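Long-range contacts in fatty Acyl-Adenylate Ligase (Escherichia coli, PDB 3PBK), which belongs to the AMP-binding enzymes of the ANL superfamily, built from a large N-terminal part and a smaller C-terminal domain: residues V23-Y28 against P239-L244; A34-Y39 against L49-L54; Q516-L521 against I535-P540; I491-A496 against E555-Y560. All blocks are in the same frame, centred on the assembly; numbering follows the deposited sequence.

Contact 1 (V23-Y28 against P239-L244); sequences VDALDY and PVATQL
Apolar packing joins A25 and L26 of helix 22-29 to V240 and A241 in the last, weakly bonded part of helix 229-241. The two alanines come closest along the backbone, with CA atoms 5.2 Å apart. Their methyls also meet, with A25 CB 4.4 Å from A241 CB. V240 points toward the other helix. Its CG1 branch lies anti to the backbone N (chi1 159°) and rests on the start of the L26 side chain, 4.2 Å from L26 CB. The L26 side chain also touches F91 and Y95 of helix 84-95.

The second kind of contact is an aliphatic carbon at a ring edge. Further along the chain, Q243 CG lies in the plane of the Y28 ring at its edge, 3.5 Å from Y28 CD2. The Y28 hydroxyl is hydrogen-bonded to P13 O, and R15 forms a cation-pi contact with the same ring.

No hydrogen bond crosses between the two segments. The small side chains of A25 and A241 let the backbones approach closely at that point. This is buried packing of helix 22-29 against the 239-244 segment, and it ties the N-terminal helix to the chain leading into strand 246-248 of the large mixed sheet.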
loop_
_atom_site.group_PDB
_atom_site.type_symbol
_atom_site.label_atom_id
_atom_site.label_comp_id
_atom_site.label_asym_id
_atom_site.label_seq_id
_atom_site.Cartn_x
_atom_site.Cartn_y
_atom_site.Cartn_z
ATOM N N VAL A 23 -12.666 -12.957 -13.939
ATOM C CA VAL A 23 -14.041 -13.134 -14.364
ATOM C C VAL A 23 -14.554 -14.504 -13.910
ATOM O O VAL A 23 -15.655 -14.614 -13.370
ATOM C CB VAL A 23 -14.183 -12.959 -15.880
ATOM C CG1 VAL A 23 -15.510 -13.544 -16.362
ATOM C CG2 VAL A 23 -14.057 -11.485 -16.242
ATOM N N ASP A 24 -13.753 -15.545 -14.107
ATOM C CA ASP A 24 -14.070 -16.828 -13.502
ATOM C C ASP A 24 -14.325 -16.645 -12.014
ATOM O O ASP A 24 -15.356 -17.047 -11.497
ATOM C CB ASP A 24 -12.925 -17.810 -13.701
ATOM C CG ASP A 24 -12.799 -18.264 -15.134
ATOM O OD1 ASP A 24 -13.851 -18.502 -15.766
ATOM O OD2 ASP A 24 -11.654 -18.387 -15.629
ATOM N N ALA A 25 -13.379 -16.031 -11.326
ATOM C CA ALA A 25 -13.523 -15.810 -9.900
ATOM C C ALA A 25 -14.895 -15.212 -9.563
ATOM O O ALA A 25 -15.645 -15.777 -8.768
ATOM C CB ALA A 25 -12.394 -14.927 -9.381
ATOM N N LEU A 26 -15.232 -14.083 -10.172
ATOM C CA LEU A 26 -16.475 -13.405 -9.846
ATOM C C LEU A 26 -17.700 -14.215 -10.259
ATOM O O LEU A 26 -18.746 -14.143 -9.614
ATOM C CB LEU A 26 -16.517 -12.019 -10.491
ATOM C CG LEU A 26 -17.864 -11.292 -10.447
ATOM C CD1 LEU A 26 -18.366 -11.211 -9.024
ATOM C CD2 LEU A 26 -17.742 -9.916 -11.046
ATOM N N ASP A 27 -17.576 -14.966 -11.347
ATOM C CA ASP A 27 -18.674 -15.792 -11.820
ATOM C C ASP A 27 -19.101 -16.741 -10.725
ATOM O O ASP A 27 -20.290 -16.970 -10.514
ATOM C CB ASP A 27 -18.253 -16.593 -13.045
ATOM C CG ASP A 27 -18.620 -15.909 -14.341
ATOM O OD1 ASP A 27 -19.178 -14.787 -14.293
ATOM O OD2 ASP A 27 -18.362 -16.497 -15.409
ATOM N N TYR A 28 -18.116 -17.289 -10.027
ATOM C CA TYR A 28 -18.368 -18.192 -8.921
ATOM C C TYR A 28 -18.976 -17.480 -7.716
ATOM O O TYR A 28 -19.810 -18.055 -7.020
ATOM C CB TYR A 28 -17.075 -18.880 -8.495
ATOM C CG TYR A 28 -17.288 -19.923 -7.426
ATOM C CD1 TYR A 28 -17.657 -21.219 -7.767
ATOM C CD2 TYR A 28 -17.135 -19.616 -6.082
ATOM C CE1 TYR A 28 -17.864 -22.177 -6.811
ATOM C CE2 TYR A 28 -17.338 -20.573 -5.108
ATOM C CZ TYR A 28 -17.703 -21.853 -5.483
ATOM O OH TYR A 28 -17.912 -22.824 -4.539
ATOM N N PRO A 239 -11.847 -10.465 -1.275
ATOM C CA PRO A 239 -13.201 -10.880 -0.886
ATOM C C PRO A 239 -14.015 -11.420 -2.083
ATOM O O PRO A 239 -14.975 -12.169 -1.900
ATOM C CB PRO A 239 -13.827 -9.591 -0.348
ATOM C CG PRO A 239 -12.687 -8.719 -0.024
ATOM C CD PRO A 239 -11.615 -9.040 -1.006
ATOM N N VAL A 240 -13.635 -11.056 -3.302
ATOM C CA VAL A 240 -14.346 -11.549 -4.466
ATOM C C VAL A 240 -13.922 -12.968 -4.836
ATOM O O VAL A 240 -14.754 -13.796 -5.219
ATOM C CB VAL A 240 -14.151 -10.620 -5.660
ATOM C CG1 VAL A 240 -14.426 -11.348 -6.947
ATOM C CG2 VAL A 240 -15.058 -9.405 -5.522
ATOM N N ALA A 241 -12.630 -13.252 -4.704
ATOM C CA ALA A 241 -12.081 -14.550 -5.105
ATOM C C ALA A 241 -12.274 -15.598 -4.017
ATOM O O ALA A 241 -11.876 -16.752 -4.153
ATOM C CB ALA A 241 -10.615 -14.405 -5.442
ATOM N N THR A 242 -12.913 -15.175 -2.940
ATOM C CA THR A 242 -13.019 -15.979 -1.744
ATOM C C THR A 242 -14.487 -16.037 -1.328
ATOM O O THR A 242 -14.848 -16.659 -0.333
ATOM C CB THR A 242 -12.125 -15.372 -0.639
ATOM O OG1 THR A 242 -10.739 -15.538 -0.994
ATOM C CG2 THR A 242 -12.371 -16.042 0.680
ATOM N N GLN A 243 -15.331 -15.398 -2.130
ATOM C CA GLN A 243 -16.760 -15.334 -1.874
ATOM C C GLN A 243 -17.064 -14.907 -0.454
ATOM O O GLN A 243 -18.040 -15.372 0.135
ATOM C CB GLN A 243 -17.430 -16.670 -2.150
ATOM C CG GLN A 243 -16.872 -17.385 -3.335
ATOM C CD GLN A 243 -15.964 -18.504 -2.917
ATOM O OE1 GLN A 243 -14.903 -18.719 -3.505
ATOM N NE2 GLN A 243 -16.366 -19.224 -1.875
ATOM N N LEU A 244 -16.222 -14.018 0.076
ATOM C CA LEU A 244 -16.343 -13.456 1.426
ATOM C C LEU A 244 -16.840 -12.014 1.405
ATOM O O LEU A 244 -16.433 -11.225 0.565
ATOM C CB LEU A 244 -14.984 -13.477 2.129
ATOM C CG LEU A 244 -14.436 -14.813 2.623
ATOM C CD1 LEU A 244 -13.316 -14.581 3.616
ATOM C CD2 LEU A 244 -15.533 -15.645 3.253
#

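Contact 2 (A34-Y39 against L49-L54); sequences AGMNFY and LEYQTL
Y51 and M36 have similar first torsions. In Y51, CG is anti to the carbonyl carbon and beside the backbone N (chi1 -66°), which lays the ring over the backbone at G35. In M36, a selenomethionine, CG takes the same place (chi1 -73°), and a bend at chi2 carries M36 SE to within 4.1 Å of Y51 CE1.

The ring of Y51 has G35 CA over one face, 3.7 Å from the ring centroid. This is a CH-pi contact. A34 CB adds a contact at Y51 CE2, 3.8 Å away. M36 SE approaches the ring obliquely, in a Met-aromatic contact.

M36 and L49 form an antiparallel hydrogen-bonded pair. M36 N bonds to L49 O at 2.6 Å, and L49 N bonds to M36 O at 2.9 Å. Both side chains project to the same face of the sheet. F38 lies beside L49, pointing the same way, with the edge of its ring near L49 CB. G35 and E50 are the next pair, non-hydrogen-bonded, with CA atoms 3.9 Å apart.

One more backbone bond follows, where the chain turns from strand to helix. Y51 N gives a nearly straight bond to A34 O (3.1 Å, 176°), along a lone pair in the carbonyl plane. E50 sits at the N-cap of helix 51-67. The whole is a beta hairpin, strands 35-39 and 45-50, at the margin of the large mixed sheet, with its second strand running directly into a helix.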
loop_
_atom_site.group_PDB
_atom_site.type_symbol
_atom_site.label_atom_id
_atom_site.label_comp_id
_atom_site.label_asym_id
_atom_site.label_seq_id
_atom_site.Cartn_x
_atom_site.Cartn_y
_atom_site.Cartn_z
ATOM N N ALA A 34 -22.937 -13.340 -0.536
ATOM C CA ALA A 34 -22.063 -12.309 0.005
ATOM C C ALA A 34 -21.955 -11.132 -0.944
ATOM O O ALA A 34 -22.419 -11.182 -2.089
ATOM C CB ALA A 34 -20.679 -12.875 0.302
ATOM N N GLY A 35 -21.335 -10.072 -0.457
ATOM C CA GLY A 35 -21.140 -8.898 -1.269
ATOM C C GLY A 35 -20.432 -7.833 -0.471
ATOM O O GLY A 35 -19.888 -8.102 0.601
HETATM N N MSE A 36 -20.452 -6.619 -1.001
HETATM C CA MSE A 36 -19.811 -5.495 -0.355
HETATM C C MSE A 36 -20.810 -4.585 0.334
HETATM O O MSE A 36 -21.959 -4.466 -0.083
HETATM C CB MSE A 36 -19.030 -4.698 -1.379
HETATM C CG MSE A 36 -17.779 -5.382 -1.822
HETATM SE SE MSE A 36 -17.648 -5.272 -3.744
HETATM C CE MSE A 36 -15.749 -5.703 -3.979
ATOM N N ASN A 37 -20.344 -3.935 1.392
ATOM C CA ASN A 37 -21.158 -2.998 2.134
ATOM C C ASN A 37 -20.405 -1.693 2.414
ATOM O O ASN A 37 -19.404 -1.680 3.127
ATOM C CB ASN A 37 -21.652 -3.661 3.415
ATOM C CG ASN A 37 -22.269 -5.025 3.150
ATOM O OD1 ASN A 37 -23.490 -5.158 3.068
ATOM N ND2 ASN A 37 -21.426 -6.042 2.990
ATOM N N PHE A 38 -20.891 -0.603 1.827
ATOM C CA PHE A 38 -20.279 0.704 1.992
ATOM C C PHE A 38 -20.905 1.486 3.135
ATOM O O PHE A 38 -22.107 1.760 3.124
ATOM C CB PHE A 38 -20.409 1.487 0.702
ATOM C CG PHE A 38 -19.886 0.757 -0.485
ATOM C CD1 PHE A 38 -18.583 0.951 -0.911
ATOM C CD2 PHE A 38 -20.691 -0.140 -1.172
ATOM C CE1 PHE A 38 -18.089 0.281 -2.009
ATOM C CE2 PHE A 38 -20.208 -0.819 -2.279
ATOM C CZ PHE A 38 -18.900 -0.608 -2.699
ATOM N N TYR A 39 -20.079 1.856 4.112
ATOM C CA TYR A 39 -20.560 2.529 5.307
ATOM C C TYR A 39 -20.125 3.982 5.348
ATOM O O TYR A 39 -19.026 4.308 4.907
ATOM C CB TYR A 39 -20.065 1.802 6.551
ATOM C CG TYR A 39 -20.866 0.566 6.890
ATOM C CD1 TYR A 39 -20.597 -0.647 6.283
ATOM C CD2 TYR A 39 -21.898 0.614 7.813
ATOM C CE1 TYR A 39 -21.328 -1.782 6.592
ATOM C CE2 TYR A 39 -22.635 -0.519 8.130
ATOM C CZ TYR A 39 -22.344 -1.715 7.519
ATOM O OH TYR A 39 -23.077 -2.844 7.822
ATOM N N LEU A 49 -23.751 -3.888 -2.240
ATOM C CA LEU A 49 -23.501 -4.446 -3.558
ATOM C C LEU A 49 -23.222 -5.927 -3.416
ATOM O O LEU A 49 -22.149 -6.314 -2.953
ATOM C CB LEU A 49 -22.307 -3.760 -4.217
ATOM C CG LEU A 49 -21.995 -4.279 -5.618
ATOM C CD1 LEU A 49 -23.243 -4.229 -6.477
ATOM C CD2 LEU A 49 -20.875 -3.491 -6.271
ATOM N N GLU A 50 -24.195 -6.752 -3.798
ATOM C CA GLU A 50 -24.011 -8.198 -3.789
ATOM C C GLU A 50 -23.219 -8.666 -5.000
ATOM O O GLU A 50 -23.318 -8.091 -6.085
ATOM C CB GLU A 50 -25.356 -8.905 -3.736
ATOM C CG GLU A 50 -26.063 -8.671 -2.434
ATOM C CD GLU A 50 -27.554 -8.794 -2.563
ATOM O OE1 GLU A 50 -28.051 -9.946 -2.545
ATOM O OE2 GLU A 50 -28.221 -7.735 -2.678
ATOM N N TYR A 51 -22.419 -9.705 -4.817
ATOM C CA TYR A 51 -21.601 -10.185 -5.914
ATOM C C TYR A 51 -22.496 -10.631 -7.062
ATOM O O TYR A 51 -22.227 -10.314 -8.227
ATOM C CB TYR A 51 -20.687 -11.319 -5.456
ATOM C CG TYR A 51 -19.650 -10.879 -4.452
ATOM C CD1 TYR A 51 -18.846 -9.769 -4.703
ATOM C CD2 TYR A 51 -19.470 -11.571 -3.255
ATOM C CE1 TYR A 51 -17.900 -9.362 -3.800
ATOM C CE2 TYR A 51 -18.523 -11.167 -2.344
ATOM C CZ TYR A 51 -17.738 -10.063 -2.626
ATOM O OH TYR A 51 -16.789 -9.648 -1.727
ATOM N N GLN A 52 -23.562 -11.357 -6.727
ATOM C CA GLN A 52 -24.570 -11.727 -7.708
ATOM C C GLN A 52 -24.901 -10.521 -8.575
ATOM O O GLN A 52 -24.807 -10.583 -9.800
ATOM C CB GLN A 52 -25.833 -12.215 -7.008
ATOM C CG GLN A 52 -26.981 -12.538 -7.953
ATOM C CD GLN A 52 -28.228 -13.037 -7.230
ATOM O OE1 GLN A 52 -28.320 -12.985 -5.992
ATOM N NE2 GLN A 52 -29.194 -13.530 -8.004
ATOM N N THR A 53 -25.273 -9.423 -7.921
ATOM C CA THR A 53 -25.627 -8.180 -8.596
ATOM C C THR A 53 -24.434 -7.566 -9.328
ATOM O O THR A 53 -24.560 -7.072 -10.448
ATOM C CB THR A 53 -26.191 -7.162 -7.588
ATOM O OG1 THR A 53 -27.500 -7.574 -7.164
ATOM C CG2 THR A 53 -26.263 -5.772 -8.202
ATOM N N LEU A 54 -23.275 -7.590 -8.686
ATOM C CA LEU A 54 -22.066 -7.053 -9.292
ATOM C C LEU A 54 -21.769 -7.708 -10.648
ATOM O O LEU A 54 -21.467 -7.023 -11.624
ATOM C CB LEU A 54 -20.881 -7.216 -8.348
ATOM C CG LEU A 54 -19.521 -7.176 -9.036
ATOM C CD1 LEU A 54 -19.171 -5.775 -9.512
ATOM C CD2 LEU A 54 -18.464 -7.700 -8.095
#

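Contact 3 (Q516-L521 against I535-P540); sequences QLIHAL and IDLLPP
I518 and I535 run past each other in opposite directions, flank against flank. Of the I518 branches, CG2 meets I535 alone, while CG1 touches both I535 and L537. I518 CG2, anti to the backbone N, lies 3.9 Å from I535 CB. I518 CG1 is anti to the carbonyl carbon (chi1 -74°) and is 3.6 Å from L537 CD2. The side chains of I518 and L537 cross obliquely, and I518 CD1 also rests against L537 CD2. I518 thus straddles two strand residues that both point at the helix. D536 between them points away and makes a weak side-chain hydrogen bond with Q503.

The helix is 511-529 and the strand is 533-538. With strand 500-505 they form a beta-alpha-beta unit, in which the helix connects two parallel neighbouring strands and packs on the sheet. The helix and strand segments run almost antiparallel, at 150°, with their axes 9.1 Å apart at closest approach.

I535 reaches further along the helix. Its CG1 passes close to the backbone carbonyl of I518, and I535 CD1 ends 3.9 Å from L521 CB, about one helical turn on from I518. L521 also touches I504 of the central strand. At the other end of the contact, L517 CD2 meets L537 CD1 at 4.3 Å. The side-chain contacts between the segments are apolar, and no hydrogen bond links them.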
loop_
_atom_site.group_PDB
_atom_site.type_symbol
_atom_site.label_atom_id
_atom_site.label_comp_id
_atom_site.label_asym_id
_atom_site.label_seq_id
_atom_site.Cartn_x
_atom_site.Cartn_y
_atom_site.Cartn_z
ATOM N N GLN A 516 14.311 25.789 21.086
ATOM C CA GLN A 516 14.586 24.856 22.164
ATOM C C GLN A 516 14.663 23.415 21.661
ATOM O O GLN A 516 15.619 22.689 21.956
ATOM C CB GLN A 516 13.508 25.005 23.236
ATOM C CG GLN A 516 13.210 23.749 24.040
ATOM C CD GLN A 516 12.178 24.007 25.124
ATOM O OE1 GLN A 516 11.478 23.089 25.574
ATOM N NE2 GLN A 516 12.069 25.272 25.542
ATOM N N LEU A 517 13.658 23.010 20.892
ATOM C CA LEU A 517 13.587 21.652 20.364
ATOM C C LEU A 517 14.626 21.369 19.277
ATOM O O LEU A 517 15.129 20.253 19.188
ATOM C CB LEU A 517 12.173 21.354 19.861
ATOM C CG LEU A 517 11.930 20.132 18.979
ATOM C CD1 LEU A 517 10.507 19.679 19.125
ATOM C CD2 LEU A 517 12.211 20.446 17.536
ATOM N N ILE A 518 14.936 22.367 18.450
ATOM C CA ILE A 518 15.988 22.227 17.440
ATOM C C ILE A 518 17.330 21.938 18.087
ATOM O O ILE A 518 18.049 21.044 17.667
ATOM C CB ILE A 518 16.173 23.504 16.609
ATOM C CG1 ILE A 518 15.031 23.683 15.612
ATOM C CG2 ILE A 518 17.500 23.468 15.872
ATOM C CD1 ILE A 518 14.990 25.071 14.993
ATOM N N HIS A 519 17.669 22.719 19.105
ATOM C CA HIS A 519 18.943 22.558 19.792
ATOM C C HIS A 519 19.021 21.226 20.558
ATOM O O HIS A 519 20.063 20.560 20.567
ATOM C CB HIS A 519 19.199 23.739 20.728
ATOM C CG HIS A 519 20.171 23.430 21.828
ATOM N ND1 HIS A 519 21.523 23.694 21.725
ATOM C CD2 HIS A 519 19.989 22.864 23.047
ATOM C CE1 HIS A 519 22.128 23.312 22.837
ATOM N NE2 HIS A 519 21.222 22.804 23.655
ATOM N N ALA A 520 17.915 20.850 21.194
ATOM C CA ALA A 520 17.830 19.608 21.952
ATOM C C ALA A 520 17.944 18.372 21.045
ATOM O O ALA A 520 18.607 17.383 21.380
ATOM C CB ALA A 520 16.525 19.581 22.720
ATOM N N LEU A 521 17.281 18.446 19.897
ATOM C CA LEU A 521 17.272 17.378 18.906
ATOM C C LEU A 521 18.650 17.191 18.277
ATOM O O LEU A 521 19.114 16.071 18.117
ATOM C CB LEU A 521 16.262 17.718 17.814
ATOM C CG LEU A 521 15.307 16.625 17.378
ATOM C CD1 LEU A 521 14.827 15.880 18.598
ATOM C CD2 LEU A 521 14.143 17.239 16.637
ATOM N N ILE A 535 18.435 20.269 11.674
ATOM C CA ILE A 535 16.995 20.264 11.916
ATOM C C ILE A 535 16.286 21.310 11.045
ATOM O O ILE A 535 16.606 22.491 11.106
ATOM C CB ILE A 535 16.686 20.567 13.406
ATOM C CG1 ILE A 535 17.694 19.872 14.332
ATOM C CG2 ILE A 535 15.249 20.200 13.756
ATOM C CD1 ILE A 535 17.679 18.373 14.265
ATOM N N ASP A 536 15.325 20.874 10.235
ATOM C CA ASP A 536 14.560 21.775 9.377
ATOM C C ASP A 536 13.111 21.790 9.804
ATOM O O ASP A 536 12.375 20.866 9.482
ATOM C CB ASP A 536 14.618 21.296 7.926
ATOM C CG ASP A 536 15.246 22.310 6.991
ATOM O OD1 ASP A 536 15.870 23.274 7.497
ATOM O OD2 ASP A 536 15.103 22.142 5.749
ATOM N N LEU A 537 12.690 22.824 10.525
ATOM C CA LEU A 537 11.281 22.926 10.921
ATOM C C LEU A 537 10.428 23.512 9.795
ATOM O O LEU A 537 10.644 24.646 9.371
ATOM C CB LEU A 537 11.133 23.735 12.217
ATOM C CG LEU A 537 11.136 22.917 13.518
ATOM C CD1 LEU A 537 12.027 21.700 13.411
ATOM C CD2 LEU A 537 11.526 23.742 14.733
ATOM N N LEU A 538 9.473 22.728 9.300
ATOM C CA LEU A 538 8.618 23.159 8.197
ATOM C C LEU A 538 7.188 23.381 8.656
ATOM O O LEU A 538 6.819 23.025 9.777
ATOM C CB LEU A 538 8.608 22.124 7.077
ATOM C CG LEU A 538 9.940 21.589 6.562
ATOM C CD1 LEU A 538 9.717 20.787 5.285
ATOM C CD2 LEU A 538 10.916 22.725 6.340
ATOM N N PRO A 539 6.371 23.970 7.779
ATOM C CA PRO A 539 4.943 24.172 8.037
ATOM C C PRO A 539 4.169 22.888 7.753
ATOM O O PRO A 539 4.644 22.047 6.992
ATOM C CB PRO A 539 4.552 25.235 7.012
ATOM C CG PRO A 539 5.843 25.671 6.349
ATOM C CD PRO A 539 6.781 24.548 6.491
ATOM N N PRO A 540 2.992 22.723 8.364
ATOM C CA PRO A 540 2.203 21.541 8.021
ATOM C C PRO A 540 1.154 21.889 6.978
ATOM O O PRO A 540 0.677 23.027 6.952
ATOM C CB PRO A 540 1.525 21.216 9.344
ATOM C CG PRO A 540 1.206 22.592 9.901
ATOM C CD PRO A 540 2.360 23.499 9.447
#

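Contact 4 (I491-A496 against E555-Y560); sequences IAFVTA and EAKKRY
F493 is the main bump of this contact. Its ring fits into a hollow on helix 553-564 lined by A556, K557 and Y560. CB points at the helix, and chi1 of 59° puts CG between the backbone N and the carbonyl carbon, with one ring face on the helix backbone. K557 CA sits over that face, 3.6 Å from the ring centroid, in a CH-pi contact. A556 C lies over the same face, nearer the rim.

The far end of the ring pushes against Y560. F493 CZ is 3.7 Å from Y560 CB, and the edge of F493 is turned toward the face of Y560. The planes stand at 72° with centroids 5.7 Å apart, an offset edge-to-face pair.

K557 closes another side of the hollow. Its CG is 3.5 Å from F493 CD2. Beyond CG the chain stays extended and runs alongside V494, in the same direction. The exact position of the lysine end is doubtful.

Two smaller bumps complete the fit. I491 CD1 touches the A556 methyl, with CD1 to CB 4.3 Å. Past the strand, T495 OG1 lies 3.4 Å from Y560 CE1, and the Y560 side chain also touches I501 on the neighbouring strand. The segment axes make an angle of 61°, and helix 553-564 lies across an edge strand. This is helix-on-sheet packing in the small alpha/beta C-terminal domain of the ANL fold, on its three-stranded mixed sheet.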
loop_
_atom_site.group_PDB
_atom_site.type_symbol
_atom_site.label_atom_id
_atom_site.label_comp_id
_atom_site.label_asym_id
_atom_site.label_seq_id
_atom_site.Cartn_x
_atom_site.Cartn_y
_atom_site.Cartn_z
ATOM N N ILE A 491 11.323 13.460 8.369
ATOM C CA ILE A 491 12.027 12.825 7.261
ATOM C C ILE A 491 13.528 13.056 7.382
ATOM O O ILE A 491 13.976 14.194 7.572
ATOM C CB ILE A 491 11.639 13.446 5.934
ATOM C CG1 ILE A 491 10.135 13.413 5.745
ATOM C CG2 ILE A 491 12.332 12.732 4.792
ATOM C CD1 ILE A 491 9.675 14.379 4.672
ATOM N N ALA A 492 14.303 11.983 7.251
ATOM C CA ALA A 492 15.750 12.095 7.281
ATOM C C ALA A 492 16.369 11.605 5.972
ATOM O O ALA A 492 15.912 10.640 5.368
ATOM C CB ALA A 492 16.317 11.343 8.469
ATOM N N PHE A 493 17.402 12.304 5.525
ATOM C CA PHE A 493 18.155 11.890 4.352
ATOM C C PHE A 493 19.510 12.581 4.347
ATOM O O PHE A 493 19.752 13.509 5.126
ATOM C CB PHE A 493 17.383 12.198 3.072
ATOM C CG PHE A 493 17.061 13.650 2.896
ATOM C CD1 PHE A 493 15.887 14.180 3.401
ATOM C CD2 PHE A 493 17.932 14.488 2.221
ATOM C CE1 PHE A 493 15.589 15.519 3.235
ATOM C CE2 PHE A 493 17.642 15.822 2.059
ATOM C CZ PHE A 493 16.469 16.339 2.565
ATOM N N VAL A 494 20.401 12.117 3.481
ATOM C CA VAL A 494 21.712 12.734 3.380
ATOM C C VAL A 494 21.847 13.505 2.073
ATOM O O VAL A 494 21.533 12.999 0.998
ATOM C CB VAL A 494 22.859 11.711 3.538
ATOM C CG1 VAL A 494 22.696 10.553 2.571
ATOM C CG2 VAL A 494 24.197 12.389 3.351
ATOM N N THR A 495 22.293 14.750 2.188
ATOM C CA THR A 495 22.474 15.617 1.036
ATOM C C THR A 495 23.645 15.124 0.192
ATOM O O THR A 495 24.443 14.301 0.641
ATOM C CB THR A 495 22.688 17.072 1.483
ATOM O OG1 THR A 495 22.228 17.949 0.455
ATOM C CG2 THR A 495 24.147 17.356 1.791
ATOM N N ALA A 496 23.744 15.598 -1.041
ATOM C CA ALA A 496 24.822 15.144 -1.912
ATOM C C ALA A 496 26.178 15.680 -1.454
ATOM O O ALA A 496 27.217 15.200 -1.896
ATOM C CB ALA A 496 24.546 15.521 -3.356
ATOM N N GLU A 555 12.245 11.689 -2.554
ATOM C CA GLU A 555 11.699 12.843 -3.251
ATOM C C GLU A 555 12.085 14.132 -2.529
ATOM O O GLU A 555 12.538 15.091 -3.150
ATOM C CB GLU A 555 10.179 12.703 -3.407
ATOM C CG GLU A 555 9.458 13.958 -3.886
ATOM C CD GLU A 555 9.998 14.509 -5.207
ATOM O OE1 GLU A 555 10.648 13.748 -5.967
ATOM O OE2 GLU A 555 9.758 15.712 -5.481
ATOM N N ALA A 556 11.924 14.138 -1.212
ATOM C CA ALA A 556 12.339 15.274 -0.400
ATOM C C ALA A 556 13.839 15.535 -0.533
ATOM O O ALA A 556 14.277 16.688 -0.503
ATOM C CB ALA A 556 11.966 15.052 1.055
ATOM N N LYS A 557 14.619 14.466 -0.681
ATOM C CA LYS A 557 16.072 14.573 -0.818
ATOM C C LYS A 557 16.478 15.373 -2.056
ATOM O O LYS A 557 17.452 16.122 -2.032
ATOM C CB LYS A 557 16.720 13.180 -0.848
ATOM C CG LYS A 557 18.242 13.180 -1.045
ATOM C CD LYS A 557 18.823 11.765 -1.031
ATOM C CE LYS A 557 20.329 11.788 -1.316
ATOM N NZ LYS A 557 20.980 10.440 -1.216
ATOM N N LYS A 558 15.735 15.208 -3.143
ATOM C CA LYS A 558 16.055 15.915 -4.377
ATOM C C LYS A 558 15.457 17.312 -4.387
ATOM O O LYS A 558 16.110 18.260 -4.808
ATOM C CB LYS A 558 15.644 15.102 -5.610
ATOM C CG LYS A 558 16.765 14.165 -6.099
ATOM C CD LYS A 558 17.302 13.244 -4.973
ATOM C CE LYS A 558 18.760 12.781 -5.198
ATOM N NZ LYS A 558 19.785 13.769 -4.715
ATOM N N ARG A 559 14.223 17.441 -3.916
ATOM C CA ARG A 559 13.631 18.756 -3.720
ATOM C C ARG A 559 14.629 19.679 -3.046
ATOM O O ARG A 559 14.843 20.814 -3.481
ATOM C CB ARG A 559 12.412 18.656 -2.817
ATOM C CG ARG A 559 11.098 18.723 -3.518
ATOM C CD ARG A 559 10.028 19.114 -2.526
ATOM N NE ARG A 559 8.713 18.711 -2.998
ATOM C CZ ARG A 559 8.127 17.565 -2.672
ATOM N NH1 ARG A 559 8.738 16.712 -1.852
ATOM N NH2 ARG A 559 6.925 17.282 -3.158
ATOM N N TYR A 560 15.219 19.177 -1.961
ATOM C CA TYR A 560 16.207 19.909 -1.183
ATOM C C TYR A 560 17.468 20.167 -2.014
ATOM O O TYR A 560 17.972 21.290 -2.046
ATOM C CB TYR A 560 16.541 19.135 0.099
ATOM C CG TYR A 560 17.625 19.765 0.956
ATOM C CD1 TYR A 560 18.970 19.669 0.597
ATOM C CD2 TYR A 560 17.305 20.443 2.130
ATOM C CE1 TYR A 560 19.961 20.242 1.372
ATOM C CE2 TYR A 560 18.292 21.016 2.916
ATOM C CZ TYR A 560 19.621 20.917 2.530
ATOM O OH TYR A 560 20.615 21.487 3.305
#

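Overall arrangement
The contacts form two pairs on opposite sides of the chain's centre. Contacts 1 and 2 are centred 12 Å apart and touch through Y51. Its OH is 2.8 Å from L244 O and 3.1 Å from P239 O, both probable hydrogen bonds. L26 also packs on L54. Contacts 3 and 4 are centred 16 Å apart and reach the same three-stranded sheet. On its central strand, I504 meets the helix of contact 3 and its neighbour Q503 that of contact 4. Contact 4 lies about 44 Å from contacts 1 and 2, centre to centre. The bound 5'-O-[(S)-(dodecanoyloxy)(hydroxy)phosphoryl]adenosine is about 10 Å from the side chains of A241 and Y51.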